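PDB 7CUJ: coiled-coil quantitatively-enriched protein 1 from Schizosaccharomyces pombe, which links telomeres to the meiotic centrosome, is essential for normal telomere clustering in meiotic prophase, and is required for telomere length regulation and chromosome segregation. Local coordinates for residues L55-A60 with S231-I236; P116-T121 with N295-S300; F123-N128 with H175-C180; F130-L135 with I164-K169. All coordinates share one frame; numbering follows the deposited sequence.

Interaction 1: L55-A60 with S231-I236; sequences LFIQSA and SFLVNI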
loop_
_atom_site.group_PDB
_atom_site.type_symbol
_atom_site.label_atom_id
_atom_site.label_comp_id
_atom_site.label_asym_id
_atom_site.label_seq_id
_atom_site.Cartn_x
_atom_site.Cartn_y
_atom_site.Cartn_z
ATOM N N LEU A 55 11.168 -0.863 9.204
ATOM C CA LEU A 55 10.340 0.090 9.927
ATOM C C LEU A 55 9.113 -0.615 10.505
ATOM O O LEU A 55 8.680 -0.294 11.611
ATOM C CB LEU A 55 9.950 1.247 8.999
ATOM C CG LEU A 55 9.039 2.310 9.614
ATOM C CD1 LEU A 55 9.734 3.061 10.747
ATOM C CD2 LEU A 55 8.529 3.274 8.550
ATOM N N PHE A 56 8.568 -1.578 9.748
ATOM C CA PHE A 56 7.464 -2.400 10.217
ATOM C C PHE A 56 7.884 -3.156 11.475
ATOM O O PHE A 56 7.161 -3.169 12.467
ATOM C CB PHE A 56 7.004 -3.401 9.150
ATOM C CG PHE A 56 6.041 -4.432 9.681
ATOM C CD1 PHE A 56 4.706 -4.113 9.893
ATOM C CD2 PHE A 56 6.473 -5.709 10.014
ATOM C CE1 PHE A 56 3.824 -5.052 10.406
ATOM C CE2 PHE A 56 5.590 -6.645 10.530
ATOM C CZ PHE A 56 4.267 -6.316 10.726
ATOM N N ILE A 57 9.064 -3.780 11.413
ATOM C CA ILE A 57 9.584 -4.570 12.514
ATOM C C ILE A 57 9.802 -3.679 13.737
ATOM O O ILE A 57 9.449 -4.073 14.847
ATOM C CB ILE A 57 10.846 -5.349 12.085
ATOM C CG1 ILE A 57 10.476 -6.501 11.143
ATOM C CG2 ILE A 57 11.633 -5.837 13.299
ATOM C CD1 ILE A 57 11.637 -7.040 10.336
ATOM N N GLN A 58 10.358 -2.477 13.518
ATOM C CA GLN A 58 10.649 -1.547 14.598
ATOM C C GLN A 58 9.353 -1.150 15.302
ATOM O O GLN A 58 9.279 -1.182 16.529
ATOM C CB GLN A 58 11.412 -0.321 14.090
ATOM C CG GLN A 58 11.893 0.606 15.202
ATOM C CD GLN A 58 12.801 -0.095 16.185
ATOM O OE1 GLN A 58 13.890 -0.554 15.836
ATOM N NE2 GLN A 58 12.356 -0.191 17.430
ATOM N N SER A 59 8.335 -0.800 14.507
ATOM C CA SER A 59 7.025 -0.400 15.003
ATOM C C SER A 59 6.388 -1.515 15.831
ATOM O O SER A 59 5.730 -1.235 16.829
ATOM C CB SER A 59 6.120 -0.012 13.866
ATOM O OG SER A 59 6.717 0.990 13.064
ATOM N N ALA A 60 6.572 -2.766 15.389
ATOM C CA ALA A 60 6.008 -3.924 16.061
ATOM C C ALA A 60 6.704 -4.123 17.410
ATOM O O ALA A 60 6.045 -4.398 18.416
ATOM C CB ALA A 60 6.117 -5.136 15.167
ATOM N N SER A 231 15.396 -16.915 5.458
ATOM C CA SER A 231 13.945 -16.840 5.548
ATOM C C SER A 231 13.493 -16.293 6.903
ATOM O O SER A 231 12.308 -16.363 7.231
ATOM C CB SER A 231 13.316 -18.181 5.259
ATOM O OG SER A 231 13.558 -19.093 6.323
ATOM N N PHE A 232 14.433 -15.729 7.675
ATOM C CA PHE A 232 14.150 -15.304 9.039
ATOM C C PHE A 232 13.194 -14.111 9.061
ATOM O O PHE A 232 12.169 -14.151 9.740
ATOM C CB PHE A 232 15.438 -15.026 9.821
ATOM C CG PHE A 232 15.202 -14.455 11.196
ATOM C CD1 PHE A 232 14.641 -15.232 12.200
ATOM C CD2 PHE A 232 15.517 -13.134 11.484
ATOM C CE1 PHE A 232 14.411 -14.705 13.462
ATOM C CE2 PHE A 232 15.287 -12.609 12.747
ATOM C CZ PHE A 232 14.732 -13.393 13.733
ATOM N N LEU A 233 13.546 -13.046 8.330
ATOM C CA LEU A 233 12.742 -11.833 8.302
ATOM C C LEU A 233 11.363 -12.141 7.726
ATOM O O LEU A 233 10.351 -11.705 8.268
ATOM C CB LEU A 233 13.458 -10.750 7.486
ATOM C CG LEU A 233 14.726 -10.170 8.115
ATOM C CD1 LEU A 233 15.324 -9.095 7.223
ATOM C CD2 LEU A 233 14.450 -9.610 9.503
ATOM N N VAL A 234 11.341 -12.925 6.642
ATOM C CA VAL A 234 10.115 -13.241 5.924
ATOM C C VAL A 234 9.124 -13.935 6.860
ATOM O O VAL A 234 7.941 -13.595 6.868
ATOM C CB VAL A 234 10.410 -14.040 4.636
ATOM C CG1 VAL A 234 9.193 -14.782 4.105
ATOM C CG2 VAL A 234 10.998 -13.151 3.549
ATOM N N ASN A 235 9.626 -14.870 7.676
ATOM C CA ASN A 235 8.786 -15.708 8.521
ATOM C C ASN A 235 8.192 -14.920 9.689
ATOM O O ASN A 235 7.004 -15.059 9.970
ATOM C CB ASN A 235 9.504 -16.985 8.962
ATOM C CG ASN A 235 9.598 -18.013 7.853
ATOM O OD1 ASN A 235 8.642 -18.219 7.108
ATOM N ND2 ASN A 235 10.744 -18.668 7.741
ATOM N N ILE A 236 9.015 -14.099 10.361
ATOM C CA ILE A 236 8.556 -13.342 11.518
ATOM C C ILE A 236 7.534 -12.284 11.097
ATOM O O ILE A 236 6.631 -11.967 11.871
ATOM C CB ILE A 236 9.714 -12.752 12.358
ATOM C CG1 ILE A 236 10.491 -11.660 11.614
ATOM C CG2 ILE A 236 10.628 -13.851 12.885
ATOM C CD1 ILE A 236 11.486 -10.909 12.475
#
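Ile57 and Leu233 meet methyl to methyl, CD1 of the isoleucine lying 3.9 Å from CD2 of the leucine, where helix 47-65 packs beside the first turn of helix 232-243. This is helix-helix packing on the helical side of an α/β domain, the piece of the longer protein held in this chain. The two side chains cross at about a right angle, and the same Ile57 CD1 also approaches Ile236 CD1, at 4.4 Å. One methyl thus serves two partners that sit three residues apart on the opposing helix. Ile57 gets there with CG1 anti to its carbonyl carbon (chi1 -72°) and CD1 reaching on outward from it. With the nearest CA atoms, those of Ile57 and Ile236, 8.9 Å apart, only side-chain ends touch, and the contact between these segments is purely apolar.

Behind this first shell, helix 217-223 backs Ile57 and Ile236: Ile217 lies on Ile57, and Ala220 and Ile221 lie on Ile236. Leu233 also rests on Phe40, while apolar side chains of another protein's chain pack on Leu55 and Ser59. Inside helix 47-65 the carbonyl oxygen of Leu55 takes two bonds. Ser59 N reaches Leu55 O at 3.0 Å, and Ser59 OG reaches Leu55 O at 2.8 Å from the opposite face of the carbonyl plane.

Interaction 2: P116-T121 with N295-S300; sequences PSYSKT and NGENFS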
loop_
_atom_site.group_PDB
_atom_site.type_symbol
_atom_site.label_atom_id
_atom_site.label_comp_id
_atom_site.label_asym_id
_atom_site.label_seq_id
_atom_site.Cartn_x
_atom_site.Cartn_y
_atom_site.Cartn_z
ATOM N N PRO A 116 10.109 -8.292 51.329
ATOM C CA PRO A 116 11.466 -7.923 51.741
ATOM C C PRO A 116 12.375 -9.089 52.135
ATOM O O PRO A 116 13.529 -8.873 52.499
ATOM C CB PRO A 116 11.205 -7.017 52.954
ATOM C CG PRO A 116 9.951 -7.590 53.583
ATOM C CD PRO A 116 9.141 -8.154 52.432
ATOM N N SER A 117 11.848 -10.318 52.055
ATOM C CA SER A 117 12.598 -11.514 52.409
ATOM C C SER A 117 13.691 -11.780 51.375
ATOM O O SER A 117 14.861 -11.920 51.728
ATOM C CB SER A 117 11.684 -12.705 52.580
ATOM O OG SER A 117 10.912 -12.928 51.408
ATOM N N TYR A 118 13.288 -11.836 50.099
ATOM C CA TYR A 118 14.168 -12.109 48.974
ATOM C C TYR A 118 15.227 -11.014 48.867
ATOM O O TYR A 118 14.922 -9.837 49.052
ATOM C CB TYR A 118 13.337 -12.193 47.692
ATOM C CG TYR A 118 14.064 -12.675 46.461
ATOM C CD1 TYR A 118 14.206 -14.030 46.196
ATOM C CD2 TYR A 118 14.584 -11.778 45.540
ATOM C CE1 TYR A 118 14.860 -14.483 45.062
ATOM C CE2 TYR A 118 15.237 -12.214 44.397
ATOM C CZ TYR A 118 15.378 -13.571 44.157
ATOM O OH TYR A 118 16.022 -14.009 43.035
ATOM N N SER A 119 16.468 -11.417 48.558
ATOM C CA SER A 119 17.586 -10.487 48.505
ATOM C C SER A 119 18.620 -10.898 47.454
ATOM O O SER A 119 19.783 -11.138 47.777
ATOM C CB SER A 119 18.207 -10.291 49.872
ATOM O OG SER A 119 18.660 -11.524 50.410
ATOM N N LYS A 120 18.175 -10.967 46.193
ATOM C CA LYS A 120 19.055 -11.059 45.038
ATOM C C LYS A 120 18.847 -9.808 44.189
ATOM O O LYS A 120 17.748 -9.257 44.159
ATOM C CB LYS A 120 18.751 -12.332 44.240
ATOM C CG LYS A 120 19.696 -12.649 43.086
ATOM C CD LYS A 120 19.158 -13.730 42.170
ATOM C CE LYS A 120 20.240 -14.485 41.428
ATOM N NZ LYS A 120 19.676 -15.561 40.580
ATOM N N THR A 121 19.911 -9.366 43.510
ATOM C CA THR A 121 19.884 -8.132 42.739
ATOM C C THR A 121 19.457 -8.438 41.303
ATOM O O THR A 121 20.113 -9.219 40.616
ATOM C CB THR A 121 21.241 -7.415 42.802
ATOM O OG1 THR A 121 22.225 -8.264 42.209
ATOM C CG2 THR A 121 21.662 -7.056 44.211
ATOM N N ASN A 295 12.284 -20.300 45.964
ATOM C CA ASN A 295 12.624 -21.695 46.199
ATOM C C ASN A 295 13.824 -22.105 45.344
ATOM O O ASN A 295 13.840 -23.197 44.778
ATOM C CB ASN A 295 11.419 -22.620 45.975
ATOM C CG ASN A 295 10.162 -22.198 46.708
ATOM O OD1 ASN A 295 10.179 -21.267 47.513
ATOM N ND2 ASN A 295 9.060 -22.877 46.431
ATOM N N GLY A 296 14.822 -21.219 45.242
ATOM C CA GLY A 296 16.148 -21.571 44.752
ATOM C C GLY A 296 16.231 -21.768 43.239
ATOM O O GLY A 296 17.171 -22.395 42.754
ATOM N N GLU A 297 15.254 -21.214 42.508
ATOM C CA GLU A 297 15.201 -21.200 41.049
ATOM C C GLU A 297 15.561 -22.562 40.447
ATOM O O GLU A 297 16.542 -22.691 39.713
ATOM C CB GLU A 297 15.932 -19.987 40.453
ATOM C CG GLU A 297 17.404 -19.855 40.822
ATOM C CD GLU A 297 17.974 -18.449 40.687
ATOM O OE1 GLU A 297 17.437 -17.527 41.337
ATOM O OE2 GLU A 297 18.951 -18.277 39.932
ATOM N N ASN A 298 14.723 -23.565 40.742
ATOM C CA ASN A 298 14.853 -24.915 40.210
ATOM C C ASN A 298 14.473 -24.944 38.730
ATOM O O ASN A 298 13.366 -24.559 38.366
ATOM C CB ASN A 298 13.929 -25.893 40.941
ATOM C CG ASN A 298 14.381 -26.219 42.347
ATOM O OD1 ASN A 298 15.218 -27.096 42.545
ATOM N ND2 ASN A 298 13.820 -25.532 43.329
ATOM N N PHE A 299 15.386 -25.447 37.891
ATOM C CA PHE A 299 15.116 -25.638 36.475
ATOM C C PHE A 299 13.952 -26.614 36.299
ATOM O O PHE A 299 13.134 -26.449 35.397
ATOM C CB PHE A 299 16.378 -26.106 35.741
ATOM C CG PHE A 299 16.214 -26.322 34.255
ATOM C CD1 PHE A 299 15.905 -25.264 33.410
ATOM C CD2 PHE A 299 16.382 -27.582 33.696
ATOM C CE1 PHE A 299 15.755 -25.462 32.043
ATOM C CE2 PHE A 299 16.235 -27.778 32.328
ATOM C CZ PHE A 299 15.919 -26.720 31.504
ATOM N N SER A 300 13.871 -27.595 37.207
ATOM C CA SER A 300 12.979 -28.739 37.098
ATOM C C SER A 300 11.562 -28.409 37.566
ATOM O O SER A 300 10.636 -29.160 37.277
ATOM C CB SER A 300 13.531 -29.907 37.871
ATOM O OG SER A 300 13.604 -29.601 39.259
#
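Lys120 and Glu297 hold this surface contact together through a salt bridge, with Lys120 NZ 2.9 Å from Glu297 OE2. The same ammonium gives a weak hydrogen bond to the other carboxylate oxygen, Glu297 OE1, at 3.1 Å, so both oxygens face one nitrogen. The side chains arrive from opposite directions. Lys120 is stretched out, with CG anti to its backbone N (chi1 -173°), which carries NZ across to the other loop. In Glu297, CG sits between the backbone N and the carbonyl carbon (chi1 58°) before the chain extends to the lysine. Tyr118 fills in beside the pair. Its ring lies within 23° of the carboxylate plane, yet Tyr118 OH stays 4.2 Å from Glu297 OE1 and, though buried by the contact, this hydroxyl has no hydrogen-bonding partner in the model.

Leu293 backs Tyr118, and Trp292 and Leu207 pack on Glu297, making this the firmer side. Beyond the ion pair the contact is loose, and the Asn295-Ser300 loop runs off at the surface. A glutamine in place of Glu297 would probably leave the Lys120 ammonium without its charged mate and let that side chain swing toward solvent. The arrangement is a surface lysine-carboxylate salt bridge, joining the loop that enters strand 121-126 of the parallel sheet to the loop that follows helix 275-294.

Interaction 3: F123-N128 with H175-C180; sequences FLFISN and HFLQSC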
loop_
_atom_site.group_PDB
_atom_site.type_symbol
_atom_site.label_atom_id
_atom_site.label_comp_id
_atom_site.label_asym_id
_atom_site.label_seq_id
_atom_site.Cartn_x
_atom_site.Cartn_y
_atom_site.Cartn_z
ATOM N N PHE A 123 18.795 -7.479 37.330
ATOM C CA PHE A 123 19.146 -6.646 36.192
ATOM C C PHE A 123 18.032 -6.749 35.155
ATOM O O PHE A 123 17.722 -7.845 34.690
ATOM C CB PHE A 123 20.452 -7.123 35.553
ATOM C CG PHE A 123 21.692 -6.405 36.017
ATOM C CD1 PHE A 123 22.100 -5.227 35.407
ATOM C CD2 PHE A 123 22.458 -6.910 37.057
ATOM C CE1 PHE A 123 23.244 -4.566 35.831
ATOM C CE2 PHE A 123 23.602 -6.250 37.482
ATOM C CZ PHE A 123 23.993 -5.080 36.867
ATOM N N LEU A 124 17.433 -5.604 34.807
ATOM C CA LEU A 124 16.426 -5.557 33.760
ATOM C C LEU A 124 16.956 -4.746 32.578
ATOM O O LEU A 124 17.398 -3.611 32.740
ATOM C CB LEU A 124 15.120 -4.974 34.313
ATOM C CG LEU A 124 13.952 -4.926 33.327
ATOM C CD1 LEU A 124 12.654 -5.351 33.993
ATOM C CD2 LEU A 124 13.809 -3.545 32.700
ATOM N N PHE A 125 16.898 -5.352 31.387
ATOM C CA PHE A 125 17.292 -4.688 30.155
ATOM C C PHE A 125 16.048 -4.255 29.387
ATOM O O PHE A 125 15.085 -5.010 29.270
ATOM C CB PHE A 125 18.196 -5.594 29.316
ATOM C CG PHE A 125 19.619 -5.667 29.806
ATOM C CD1 PHE A 125 19.982 -6.558 30.804
ATOM C CD2 PHE A 125 20.595 -4.836 29.277
ATOM C CE1 PHE A 125 21.292 -6.618 31.262
ATOM C CE2 PHE A 125 21.906 -4.903 29.726
ATOM C CZ PHE A 125 22.252 -5.791 30.721
ATOM N N ILE A 126 16.089 -3.022 28.869
ATOM C CA ILE A 126 14.986 -2.442 28.121
ATOM C C ILE A 126 15.572 -1.549 27.028
ATOM O O ILE A 126 16.519 -0.807 27.276
ATOM C CB ILE A 126 14.018 -1.694 29.067
ATOM C CG1 ILE A 126 12.732 -1.252 28.363
ATOM C CG2 ILE A 126 14.710 -0.537 29.775
ATOM C CD1 ILE A 126 11.627 -0.838 29.311
ATOM N N SER A 127 15.012 -1.639 25.817
ATOM C CA SER A 127 15.617 -1.012 24.652
ATOM C C SER A 127 14.929 0.312 24.322
ATOM O O SER A 127 14.629 0.584 23.162
ATOM C CB SER A 127 15.625 -1.954 23.468
ATOM O OG SER A 127 14.301 -2.271 23.071
ATOM N N ASN A 128 14.709 1.137 25.352
ATOM C CA ASN A 128 14.020 2.410 25.209
ATOM C C ASN A 128 14.297 3.279 26.433
ATOM O O ASN A 128 14.024 2.869 27.561
ATOM C CB ASN A 128 12.514 2.215 25.011
ATOM C CG ASN A 128 11.824 3.490 24.578
ATOM O OD1 ASN A 128 11.339 4.251 25.412
ATOM N ND2 ASN A 128 11.801 3.746 23.281
ATOM N N HIS A 175 30.687 -6.433 32.391
ATOM C CA HIS A 175 31.807 -6.518 33.313
ATOM C C HIS A 175 31.305 -6.947 34.690
ATOM O O HIS A 175 31.957 -7.735 35.373
ATOM C CB HIS A 175 32.547 -5.172 33.382
ATOM C CG HIS A 175 33.074 -4.686 32.071
ATOM N ND1 HIS A 175 34.410 -4.789 31.729
ATOM C CD2 HIS A 175 32.462 -4.085 31.028
ATOM C CE1 HIS A 175 34.595 -4.278 30.527
ATOM N NE2 HIS A 175 33.414 -3.840 30.075
ATOM N N PHE A 176 30.131 -6.425 35.071
ATOM C CA PHE A 176 29.558 -6.612 36.395
ATOM C C PHE A 176 28.608 -7.809 36.402
ATOM O O PHE A 176 28.019 -8.126 37.434
ATOM C CB PHE A 176 28.882 -5.319 36.867
ATOM C CG PHE A 176 29.807 -4.190 37.260
ATOM C CD1 PHE A 176 31.000 -3.964 36.583
ATOM C CD2 PHE A 176 29.472 -3.326 38.294
ATOM C CE1 PHE A 176 31.841 -2.921 36.944
ATOM C CE2 PHE A 176 30.311 -2.280 38.651
ATOM C CZ PHE A 176 31.494 -2.078 37.977
ATOM N N LEU A 177 28.465 -8.464 35.240
ATOM C CA LEU A 177 27.724 -9.712 35.128
ATOM C C LEU A 177 28.705 -10.881 35.021
ATOM O O LEU A 177 28.397 -11.906 34.414
ATOM C CB LEU A 177 26.776 -9.648 33.924
ATOM C CG LEU A 177 25.560 -8.730 34.072
ATOM C CD1 LEU A 177 24.964 -8.397 32.714
ATOM C CD2 LEU A 177 24.506 -9.346 34.980
ATOM N N GLN A 178 29.890 -10.699 35.623
ATOM C CA GLN A 178 30.895 -11.742 35.780
ATOM C C GLN A 178 31.166 -11.964 37.269
ATOM O O GLN A 178 31.603 -13.046 37.659
ATOM C CB GLN A 178 32.194 -11.366 35.059
ATOM C CG GLN A 178 32.136 -11.488 33.539
ATOM C CD GLN A 178 32.997 -12.590 32.963
ATOM O OE1 GLN A 178 34.012 -12.987 33.538
ATOM N NE2 GLN A 178 32.604 -13.081 31.799
ATOM N N SER A 179 30.876 -10.944 38.090
ATOM C CA SER A 179 31.259 -10.919 39.497
ATOM C C SER A 179 30.116 -11.369 40.408
ATOM O O SER A 179 30.351 -12.064 41.397
ATOM C CB SER A 179 31.770 -9.557 39.895
ATOM O OG SER A 179 30.776 -8.566 39.681
ATOM N N CYS A 180 28.884 -10.967 40.060
ATOM C CA CYS A 180 27.703 -11.215 40.876
ATOM C C CYS A 180 26.883 -12.413 40.385
ATOM O O CYS A 180 25.781 -12.620 40.888
ATOM C CB CYS A 180 26.808 -9.981 40.940
ATOM S SG CYS A 180 26.876 -9.102 42.525
#
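Phe123 and Leu177 make the nearest backbone approach here, their CA atoms 9.2 Å apart, with strand 121-126, an inner strand of the six-stranded parallel sheet of this α/β domain, on one side and an irregular loop on the other. Phe123 and Phe125, two residues apart on the strand, both turn their side chains toward the loop, and Leu177 comes in to meet them. In the leucine, chi1 (-72°) carries CG to the strand, and chi2 (162°) then divides the methyls between the two rings.

CD2 of Leu177 settles over one face of the Phe123 ring, 4.2 Å from the ring centroid and 27° off the normal, a CH-pi contact. Its nearest ring atom is Phe123 CD2, at 3.8 Å, so the methyl leans toward that side of the ring. The other branch behaves differently: Leu177 CD1 meets Phe125 at the ring edge, near its plane, 4.3 Å from Phe125 CZ.

More aromatic groups surround the pair. Trp163 stacks on Phe123, Trp149 meets Phe123 edge-to-face, and Ala173 of helix 170-173 packs on both phenylalanines. All three touching residues are buried and apolar. The chemistry implies that here the loop, which leads from helix 170-173 to the neighbouring strand 184-188, is attached by dispersion and hydrophobic burial, Leu177 fitting one methyl to a face and the other to an edge.

Interaction 4: F130-L135 with I164-K169; sequences FLANTL and ICVSKK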
loop_
_atom_site.group_PDB
_atom_site.type_symbol
_atom_site.label_atom_id
_atom_site.label_comp_id
_atom_site.label_asym_id
_atom_site.label_seq_id
_atom_site.Cartn_x
_atom_site.Cartn_y
_atom_site.Cartn_z
ATOM N N PHE A 130 13.015 6.341 27.339
ATOM C CA PHE A 130 11.831 6.899 27.970
ATOM C C PHE A 130 11.200 5.883 28.920
ATOM O O PHE A 130 10.875 6.220 30.057
ATOM C CB PHE A 130 10.826 7.400 26.927
ATOM C CG PHE A 130 9.468 7.707 27.506
ATOM C CD1 PHE A 130 9.283 8.804 28.335
ATOM C CD2 PHE A 130 8.385 6.877 27.257
ATOM C CE1 PHE A 130 8.042 9.073 28.891
ATOM C CE2 PHE A 130 7.141 7.149 27.812
ATOM C CZ PHE A 130 6.972 8.246 28.626
ATOM N N LEU A 131 11.029 4.646 28.439
ATOM C CA LEU A 131 10.356 3.607 29.203
ATOM C C LEU A 131 11.201 3.204 30.407
ATOM O O LEU A 131 10.659 2.954 31.480
ATOM C CB LEU A 131 10.060 2.408 28.298
ATOM C CG LEU A 131 8.924 2.612 27.296
ATOM C CD1 LEU A 131 8.792 1.407 26.377
ATOM C CD2 LEU A 131 7.610 2.887 28.012
ATOM N N ALA A 132 12.526 3.152 30.214
ATOM C CA ALA A 132 13.457 2.902 31.304
ATOM C C ALA A 132 13.196 3.883 32.446
ATOM O O ALA A 132 13.088 3.475 33.599
ATOM C CB ALA A 132 14.880 3.003 30.808
ATOM N N ASN A 133 13.073 5.171 32.100
ATOM C CA ASN A 133 12.877 6.235 33.073
ATOM C C ASN A 133 11.518 6.078 33.751
ATOM O O ASN A 133 11.419 6.196 34.971
ATOM C CB ASN A 133 12.993 7.625 32.440
ATOM C CG ASN A 133 14.317 7.876 31.748
ATOM O OD1 ASN A 133 15.301 7.180 31.995
ATOM N ND2 ASN A 133 14.352 8.876 30.882
ATOM N N THR A 134 10.483 5.821 32.942
ATOM C CA THR A 134 9.114 5.720 33.423
ATOM C C THR A 134 8.971 4.504 34.339
ATOM O O THR A 134 8.314 4.589 35.373
ATOM C CB THR A 134 8.113 5.708 32.259
ATOM O OG1 THR A 134 8.351 6.852 31.437
ATOM C CG2 THR A 134 6.669 5.700 32.713
ATOM N N LEU A 135 9.599 3.384 33.955
ATOM C CA LEU A 135 9.520 2.146 34.717
ATOM C C LEU A 135 10.195 2.355 36.070
ATOM O O LEU A 135 9.606 2.056 37.106
ATOM C CB LEU A 135 10.211 1.023 33.933
ATOM C CG LEU A 135 9.573 -0.369 33.972
ATOM C CD1 LEU A 135 10.648 -1.443 33.954
ATOM C CD2 LEU A 135 8.662 -0.559 35.176
ATOM N N ILE A 164 17.602 -1.027 36.452
ATOM C CA ILE A 164 16.954 -0.843 35.159
ATOM C C ILE A 164 17.997 -0.341 34.166
ATOM O O ILE A 164 18.478 0.785 34.290
ATOM C CB ILE A 164 15.756 0.128 35.245
ATOM C CG1 ILE A 164 14.736 -0.274 36.315
ATOM C CG2 ILE A 164 15.104 0.321 33.880
ATOM C CD1 ILE A 164 14.144 -1.655 36.135
ATOM N N CYS A 165 18.316 -1.173 33.167
ATOM C CA CYS A 165 19.401 -0.884 32.243
ATOM C C CYS A 165 18.867 -0.676 30.827
ATOM O O CYS A 165 18.099 -1.487 30.312
ATOM C CB CYS A 165 20.431 -2.008 32.245
ATOM S SG CYS A 165 21.977 -1.568 31.410
ATOM N N VAL A 166 19.292 0.429 30.208
ATOM C CA VAL A 166 19.035 0.698 28.804
ATOM C C VAL A 166 19.998 -0.158 27.986
ATOM O O VAL A 166 21.196 -0.168 28.257
ATOM C CB VAL A 166 19.179 2.202 28.496
ATOM C CG1 VAL A 166 19.333 2.481 27.010
ATOM C CG2 VAL A 166 18.023 3.005 29.071
ATOM N N SER A 167 19.459 -0.870 26.987
ATOM C CA SER A 167 20.197 -1.887 26.251
ATOM C C SER A 167 21.413 -1.292 25.540
ATOM O O SER A 167 22.364 -2.011 25.238
ATOM C CB SER A 167 19.299 -2.642 25.301
ATOM O OG SER A 167 18.892 -1.820 24.218
ATOM N N LYS A 168 21.373 0.022 25.290
ATOM C CA LYS A 168 22.479 0.752 24.688
ATOM C C LYS A 168 23.693 0.728 25.619
ATOM O O LYS A 168 24.829 0.674 25.152
ATOM C CB LYS A 168 22.054 2.188 24.366
ATOM C CG LYS A 168 23.110 3.053 23.690
ATOM C CD LYS A 168 22.675 4.487 23.469
ATOM C CE LYS A 168 23.825 5.393 23.084
ATOM N NZ LYS A 168 23.351 6.739 22.685
ATOM N N LYS A 169 23.436 0.756 26.933
ATOM C CA LYS A 169 24.482 0.862 27.940
ATOM C C LYS A 169 24.878 -0.520 28.462
ATOM O O LYS A 169 25.425 -0.637 29.558
ATOM C CB LYS A 169 24.029 1.780 29.082
ATOM C CG LYS A 169 23.894 3.253 28.719
ATOM C CD LYS A 169 24.101 4.181 29.895
ATOM C CE LYS A 169 24.287 5.624 29.475
ATOM N NZ LYS A 169 24.755 6.469 30.599
#
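Ile164 faces Ala132 and Leu135 with two different branches because of its torsions. CG1 lies anti to its carbonyl carbon (chi1 -54°), which leaves CG2 anti to the backbone N and against Ala132, while chi2 (-58°) turns CD1 to Leu135. This is the core of a β-α-β crossover: strand 121-126 leads into helix 129-141, which passes over strand 162-166 on its way to strand 146-148 of the same parallel sheet. The helix segment runs almost antiparallel to strand 164-166, at 170°, with the axes 8.5 Å apart at their closest.

The small Ala132 side chain is consistent with the close approach of the two layers. Val166 CG2 touches Ala132 CB at 3.6 Å, and Ile164 CG2 lies 4.1 Å from the same Ala132 CB. Ile164 CG2 also rests 3.8 Å from Ala132 O, against the helix backbone. Leu135 crosses Ile164 at about a right angle, Leu135 CD1 to Ile164 CD1 being 4.1 Å. Ile126 of the adjacent strand and Leu148 also cover Ala132, and Leu124 lies against Ile164; Ala132, Leu135 and Ile164 are buried, while Val166 at the margin is partly exposed.

On the far side of the helix, Thr134 folds its hydroxyl back onto the preceding turn. Thr134 OG1 donates to Phe130 O at 2.9 Å from above the carbonyl plane, and that hydroxyl oxygen, Thr134 OG1, lies 3.3 Å above the plane of the Phe130 ring, offset toward its rim.

Overall arrangement
From the N terminus, residues 55-60 open interaction 1, which closes at 231-236 and joins two helices at one end of the domain. Residues 116-121 open interaction 2 before that closure and meet 295-300 after it, so these two contacts cross; their centres lie 36 Å apart on opposite sides of the chain's centre. Between the second opening and the first closure sit the other two. Interaction 3 opens at 123-128, just one residue after the first segment of interaction 2, and closes at 175-180; interaction 4, 130-135 with 164-169, lies wholly within it. Interactions 3 and 4 touch through neighbouring sheet strands 121-126 and 162-166, tying loop, sheet and crossover helix together.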